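Local coordinates for TRAP-type transporter, periplasmic component (PDB 4P8B), which probably serves as the periplasmic solute-binding component of a TRAP-type transporter and binds (S)-2-acetolactate, at residues M93-T98 with D242-V247; V145-G150 with Q266-A271. All coordinates share one frame; numbering follows the deposited sequence.

Interaction 1 (M93-T98 with D242-V247); sequences MAVGST and DPLIFV. With X2X ((2S)-2-hydroxy-2-methyl-3-oxobutanoic acid), chain D.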
loop_
_atom_site.group_PDB
_atom_site.type_symbol
_atom_site.label_atom_id
_atom_site.label_comp_id
_atom_site.label_asym_id
_atom_site.label_seq_id
_atom_site.Cartn_x
_atom_site.Cartn_y
_atom_site.Cartn_z
HETATM N N MSE A 93 7.152 -14.726 7.076
HETATM C CA MSE A 93 7.505 -13.795 6.014
HETATM C C MSE A 93 6.233 -13.125 5.515
HETATM O O MSE A 93 5.126 -13.577 5.813
HETATM C CB MSE A 93 8.249 -14.480 4.862
HETATM C CG MSE A 93 7.528 -15.602 4.115
HETATM SE SE MSE A 93 8.793 -17.051 3.501
HETATM C CE MSE A 93 9.748 -16.023 2.190
ATOM N N ALA A 94 6.358 -12.044 4.764
ATOM C CA ALA A 94 5.176 -11.331 4.305
ATOM C C ALA A 94 5.487 -10.430 3.139
ATOM O O ALA A 94 6.645 -10.049 2.931
ATOM C CB ALA A 94 4.605 -10.508 5.445
ATOM N N VAL A 95 4.461 -10.115 2.368
ATOM C CA VAL A 95 4.481 -8.953 1.494
ATOM C C VAL A 95 3.465 -8.004 2.109
ATOM O O VAL A 95 2.291 -8.337 2.176
ATOM C CB VAL A 95 4.134 -9.283 0.034
ATOM C CG1 VAL A 95 4.238 -8.027 -0.810
ATOM C CG2 VAL A 95 5.044 -10.382 -0.514
ATOM N N GLY A 96 3.919 -6.877 2.636
ATOM C CA GLY A 96 3.051 -5.961 3.342
ATOM C C GLY A 96 2.982 -4.588 2.724
ATOM O O GLY A 96 3.891 -4.149 2.037
ATOM N N SER A 97 1.883 -3.904 2.991
ATOM C CA SER A 97 1.754 -2.498 2.663
ATOM C C SER A 97 2.354 -1.639 3.764
ATOM O O SER A 97 2.148 -1.880 4.955
ATOM C CB SER A 97 0.288 -2.106 2.502
ATOM O OG SER A 97 0.188 -0.679 2.457
ATOM N N THR A 98 3.047 -0.591 3.352
ATOM C CA THR A 98 3.593 0.368 4.297
ATOM C C THR A 98 2.521 0.977 5.211
ATOM O O THR A 98 2.830 1.355 6.347
ATOM C CB THR A 98 4.391 1.468 3.582
ATOM O OG1 THR A 98 3.547 2.132 2.639
ATOM C CG2 THR A 98 5.599 0.874 2.852
ATOM N N ASP A 242 0.800 3.580 -1.647
ATOM C CA ASP A 242 1.475 2.649 -0.767
ATOM C C ASP A 242 2.300 1.648 -1.561
ATOM O O ASP A 242 1.739 0.862 -2.354
ATOM C CB ASP A 242 0.537 1.952 0.268
ATOM C CG ASP A 242 -0.643 1.197 -0.328
ATOM O OD1 ASP A 242 -1.324 1.702 -1.250
ATOM O OD2 ASP A 242 -0.968 0.112 0.231
ATOM N N PRO A 243 3.614 1.660 -1.356
ATOM C CA PRO A 243 4.431 0.551 -1.838
ATOM C C PRO A 243 4.219 -0.657 -0.970
ATOM O O PRO A 243 3.613 -0.581 0.098
ATOM C CB PRO A 243 5.849 1.107 -1.760
ATOM C CG PRO A 243 5.808 2.186 -0.740
ATOM C CD PRO A 243 4.398 2.653 -0.598
ATOM N N LEU A 244 4.742 -1.779 -1.445
ATOM C CA LEU A 244 4.792 -3.004 -0.670
ATOM C C LEU A 244 6.223 -3.314 -0.333
ATOM O O LEU A 244 7.125 -2.916 -1.058
ATOM C CB LEU A 244 4.191 -4.173 -1.459
ATOM C CG LEU A 244 2.782 -4.004 -2.001
ATOM C CD1 LEU A 244 2.392 -5.187 -2.875
ATOM C CD2 LEU A 244 1.781 -3.782 -0.880
ATOM N N ILE A 245 6.434 -4.066 0.746
ATOM C CA ILE A 245 7.759 -4.543 1.112
ATOM C C ILE A 245 7.692 -6.041 1.368
ATOM O O ILE A 245 6.799 -6.541 2.064
ATOM C CB ILE A 245 8.318 -3.818 2.358
ATOM C CG1 ILE A 245 8.251 -2.299 2.153
ATOM C CG2 ILE A 245 9.748 -4.263 2.643
ATOM C CD1 ILE A 245 8.703 -1.499 3.374
ATOM N N PHE A 246 8.666 -6.733 0.779
ATOM C CA PHE A 246 8.878 -8.168 0.941
ATOM C C PHE A 246 9.808 -8.342 2.145
ATOM O O PHE A 246 10.930 -7.805 2.130
ATOM C CB PHE A 246 9.548 -8.746 -0.325
ATOM C CG PHE A 246 8.686 -8.755 -1.562
ATOM C CD1 PHE A 246 8.330 -7.586 -2.189
ATOM C CD2 PHE A 246 8.261 -9.963 -2.115
ATOM C CE1 PHE A 246 7.560 -7.608 -3.311
ATOM C CE2 PHE A 246 7.485 -9.982 -3.242
ATOM C CZ PHE A 246 7.132 -8.823 -3.838
ATOM N N VAL A 247 9.393 -9.087 3.168
ATOM C CA VAL A 247 10.177 -9.201 4.398
ATOM C C VAL A 247 10.163 -10.606 4.957
ATOM O O VAL A 247 9.273 -11.399 4.676
ATOM C CB VAL A 247 9.643 -8.274 5.521
ATOM C CG1 VAL A 247 9.642 -6.827 5.091
ATOM C CG2 VAL A 247 8.246 -8.707 5.963
HETATM O OAD X2X D . -6.847 -2.240 3.412
HETATM C CAH X2X D . -6.577 -1.778 2.257
HETATM O OAE X2X D . -7.242 -0.823 1.757
HETATM C CAI X2X D . -5.448 -2.349 1.464
HETATM C CAB X2X D . -5.828 -3.751 1.040
HETATM O OAF X2X D . -5.079 -1.494 0.419
HETATM C CAG X2X D . -4.286 -2.379 2.404
HETATM O OAC X2X D . -3.982 -3.422 2.982
HETATM C CAA X2X D . -3.512 -1.133 2.671
#

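Interaction 2 (V145-G150 with Q266-A271); sequences VPLAWG and QAAVDA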
loop_
_atom_site.group_PDB
_atom_site.type_symbol
_atom_site.label_atom_id
_atom_site.label_comp_id
_atom_site.label_asym_id
_atom_site.label_seq_id
_atom_site.Cartn_x
_atom_site.Cartn_y
_atom_site.Cartn_z
ATOM N N VAL A 145 13.550 -8.432 8.312
ATOM C CA VAL A 145 14.560 -8.299 7.273
ATOM C C VAL A 145 13.887 -7.940 5.955
ATOM O O VAL A 145 13.160 -8.772 5.376
ATOM C CB VAL A 145 15.346 -9.600 7.103
ATOM C CG1 VAL A 145 16.423 -9.445 6.031
ATOM C CG2 VAL A 145 15.983 -10.030 8.436
ATOM N N PRO A 146 14.094 -6.703 5.475
ATOM C CA PRO A 146 13.493 -6.290 4.207
ATOM C C PRO A 146 14.325 -6.697 3.010
ATOM O O PRO A 146 15.563 -6.564 3.061
ATOM C CB PRO A 146 13.456 -4.772 4.326
ATOM C CG PRO A 146 14.707 -4.455 5.094
ATOM C CD PRO A 146 14.901 -5.619 6.065
ATOM N N LEU A 147 13.686 -7.173 1.951
ATOM C CA LEU A 147 14.388 -7.743 0.811
ATOM C C LEU A 147 14.093 -7.071 -0.531
ATOM O O LEU A 147 14.918 -7.121 -1.435
ATOM C CB LEU A 147 14.047 -9.222 0.690
ATOM C CG LEU A 147 14.449 -10.085 1.894
ATOM C CD1 LEU A 147 14.000 -11.525 1.675
ATOM C CD2 LEU A 147 15.953 -10.036 2.193
ATOM N N ALA A 148 12.890 -6.525 -0.695
ATOM C CA ALA A 148 12.510 -5.931 -1.968
ATOM C C ALA A 148 11.274 -5.086 -1.814
ATOM O O ALA A 148 10.550 -5.189 -0.825
ATOM C CB ALA A 148 12.245 -7.013 -2.993
ATOM N N TRP A 149 11.052 -4.248 -2.820
ATOM C CA TRP A 149 9.868 -3.414 -2.932
ATOM C C TRP A 149 8.914 -3.935 -3.990
ATOM O O TRP A 149 9.323 -4.382 -5.067
ATOM C CB TRP A 149 10.251 -1.979 -3.333
ATOM C CG TRP A 149 11.095 -1.231 -2.343
ATOM C CD1 TRP A 149 12.459 -1.185 -2.296
ATOM C CD2 TRP A 149 10.629 -0.444 -1.251
ATOM N NE1 TRP A 149 12.858 -0.417 -1.241
ATOM C CE2 TRP A 149 11.765 0.063 -0.586
ATOM C CE3 TRP A 149 9.353 -0.102 -0.775
ATOM C CZ2 TRP A 149 11.664 0.880 0.543
ATOM C CZ3 TRP A 149 9.264 0.723 0.325
ATOM C CH2 TRP A 149 10.417 1.198 0.981
ATOM N N GLY A 150 7.630 -3.832 -3.667
ATOM C CA GLY A 150 6.539 -3.975 -4.623
ATOM C C GLY A 150 5.683 -2.730 -4.579
ATOM O O GLY A 150 6.107 -1.665 -4.142
ATOM N N GLN A 266 17.005 -12.770 -3.809
ATOM C CA GLN A 266 16.898 -12.523 -5.249
ATOM C C GLN A 266 15.495 -12.870 -5.767
ATOM O O GLN A 266 14.973 -12.227 -6.685
ATOM C CB GLN A 266 17.966 -13.297 -6.029
ATOM C CG GLN A 266 17.962 -12.991 -7.514
ATOM C CD GLN A 266 18.279 -11.530 -7.805
ATOM O OE1 GLN A 266 19.257 -10.989 -7.298
ATOM N NE2 GLN A 266 17.447 -10.887 -8.621
ATOM N N ALA A 267 14.879 -13.885 -5.182
ATOM C CA ALA A 267 13.527 -14.252 -5.567
ATOM C C ALA A 267 12.545 -13.125 -5.223
ATOM O O ALA A 267 11.638 -12.831 -6.008
ATOM C CB ALA A 267 13.113 -15.550 -4.902
ATOM N N ALA A 268 12.744 -12.483 -4.071
ATOM C CA ALA A 268 11.931 -11.323 -3.696
ATOM C C ALA A 268 12.144 -10.154 -4.673
ATOM O O ALA A 268 11.196 -9.486 -5.069
ATOM C CB ALA A 268 12.251 -10.890 -2.286
ATOM N N VAL A 269 13.395 -9.911 -5.058
ATOM C CA VAL A 269 13.696 -8.849 -6.017
ATOM C C VAL A 269 13.010 -9.101 -7.362
ATOM O O VAL A 269 12.386 -8.200 -7.927
ATOM C CB VAL A 269 15.223 -8.719 -6.186
ATOM C CG1 VAL A 269 15.588 -7.841 -7.400
ATOM C CG2 VAL A 269 15.817 -8.166 -4.897
ATOM N N ASP A 270 13.096 -10.340 -7.850
ATOM C CA ASP A 270 12.448 -10.732 -9.105
ATOM C C ASP A 270 10.927 -10.628 -9.013
ATOM O O ASP A 270 10.262 -10.094 -9.912
ATOM C CB ASP A 270 12.832 -12.164 -9.496
ATOM C CG ASP A 270 14.291 -12.302 -9.863
ATOM O OD1 ASP A 270 14.954 -11.262 -10.056
ATOM O OD2 ASP A 270 14.778 -13.458 -9.952
ATOM N N ALA A 271 10.380 -11.119 -7.910
ATOM C CA ALA A 271 8.932 -11.034 -7.699
ATOM C C ALA A 271 8.454 -9.588 -7.609
ATOM O O ALA A 271 7.394 -9.244 -8.135
ATOM C CB ALA A 271 8.551 -11.776 -6.460
#

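Interaction 1 (M93-T98 with D242-V247)
Ser97 and Asp242 meet at the ligand end of two antiparallel strands, where the OG of Ser97 gives its proton to Asp242 OD2 over 2.6 Å, meeting the lone pair that faces away from the other carboxylate oxygen. Both atoms also lie by the methyl carbon CAA of acetolactate, with Ser97 OG 3.7 Å from it. Serine suits this place because one hydroxyl serves twice: OG also receives Ile99 N as the N-cap of the following helix. Asp242 in turn has a salt bridge to Arg155 and a bond to Asn152, so this pocket acid, beside the ligand itself, probably also orients two residues that bind acetolactate.

Backbone pairing joins the rest. Ala94 with Val247 and Gly96 with Ile245 are hydrogen-bonded pairs, each closed by two bonds. Packing is tightest on the Val95, Leu244 and Phe246 face. With CG1 anti to the backbone N (chi1 -178°), Val95 turns that methyl to Leu244 CB at 3.9 Å and leaves CG2 over a face of the Phe246 ring, 4.0 Å from its centroid in a CH-pi contact. Branched valine can thus fill both neighbours' flanks. The opposite face is looser between these strands: Gly96 adds no side chain, and Ala94 CB stays 4.1 Å from Val247 CG2. Pairing also slackens beyond Ser97, where Thr98 N makes only a weak 3.3 Å bond to Pro243 O, although Thr98 CG2 packs against Ile245 CD1.

All twelve residues are buried, and the two strands sit in a mixed sheet, with strand 33-36 beside 93-97 and strand 144-154 beside 241-249. Trp45 and Trp52 of helix 44-59 cover the Val95 face, Trp52 meeting Phe246 edge-to-face, while Trp101 touches Ile245 and Val247 on the other.

Interaction 2 (V145-G150 with Q266-A271)
Ala268 sets its methyl between two consecutive residues of the strand, its CB 3.9 Å from Leu147 CB and equally far from Ala148 CB. It loses the most surface in this contact, followed by Ala148 and Leu147. Ala148 CB goes past the methyl to the helix backbone, reaching Ala268 O at 3.4 Å. Alanine on both sides suits so close a fit, since the axes of the two segments approach to 6.8 Å and run nearly parallel, 19° apart. The side chain of Leu147 makes its closest approach to the helix at CB. Val269, at the margin, lays CG2 over Leu147 O at 3.7 Å; the contact is van der Waals packing, methyl on methyl and methyl on backbone carbonyl.

Neighbouring side chains of a regular strand alternate between faces, yet Leu147 and Ala148 both point to the helix. The near-helical psi of Leu147 (-30°), and the backbone bonding of both residues to Phe246, fit a classic beta bulge.

Helix 258-279 thus lies against the outermost strand 144-154 of the mixed sheet. Trp52 of helix 44-59 touches both Leu147 and Ala268, Trp253 of helix 250-255 packs on Leu147, and on the far side Trp149 stacks with Phe136 of helix 130-141.

Interactions 1 and 2 have centres 9 Å apart and share one sheet, because strand 241-249 lies between strands 93-97 and 144-154. Probable hydrogen bonds tie them together: Gly150 N lies 2.8 Å from Leu244 O, and Leu147 N lies 2.8 Å from Phe246 O. Phe246 also links them by its side chain, which touches Ala148 and Ala271, and Trp52 packs against both contacts. Their relation to the pocket differs. Interaction 1 reaches acetolactate directly through Ser97 and Asp242, whereas interaction 2 lies away from the site; its strand nevertheless continues to Asn152, a ligand-binding residue bonded to Asp242.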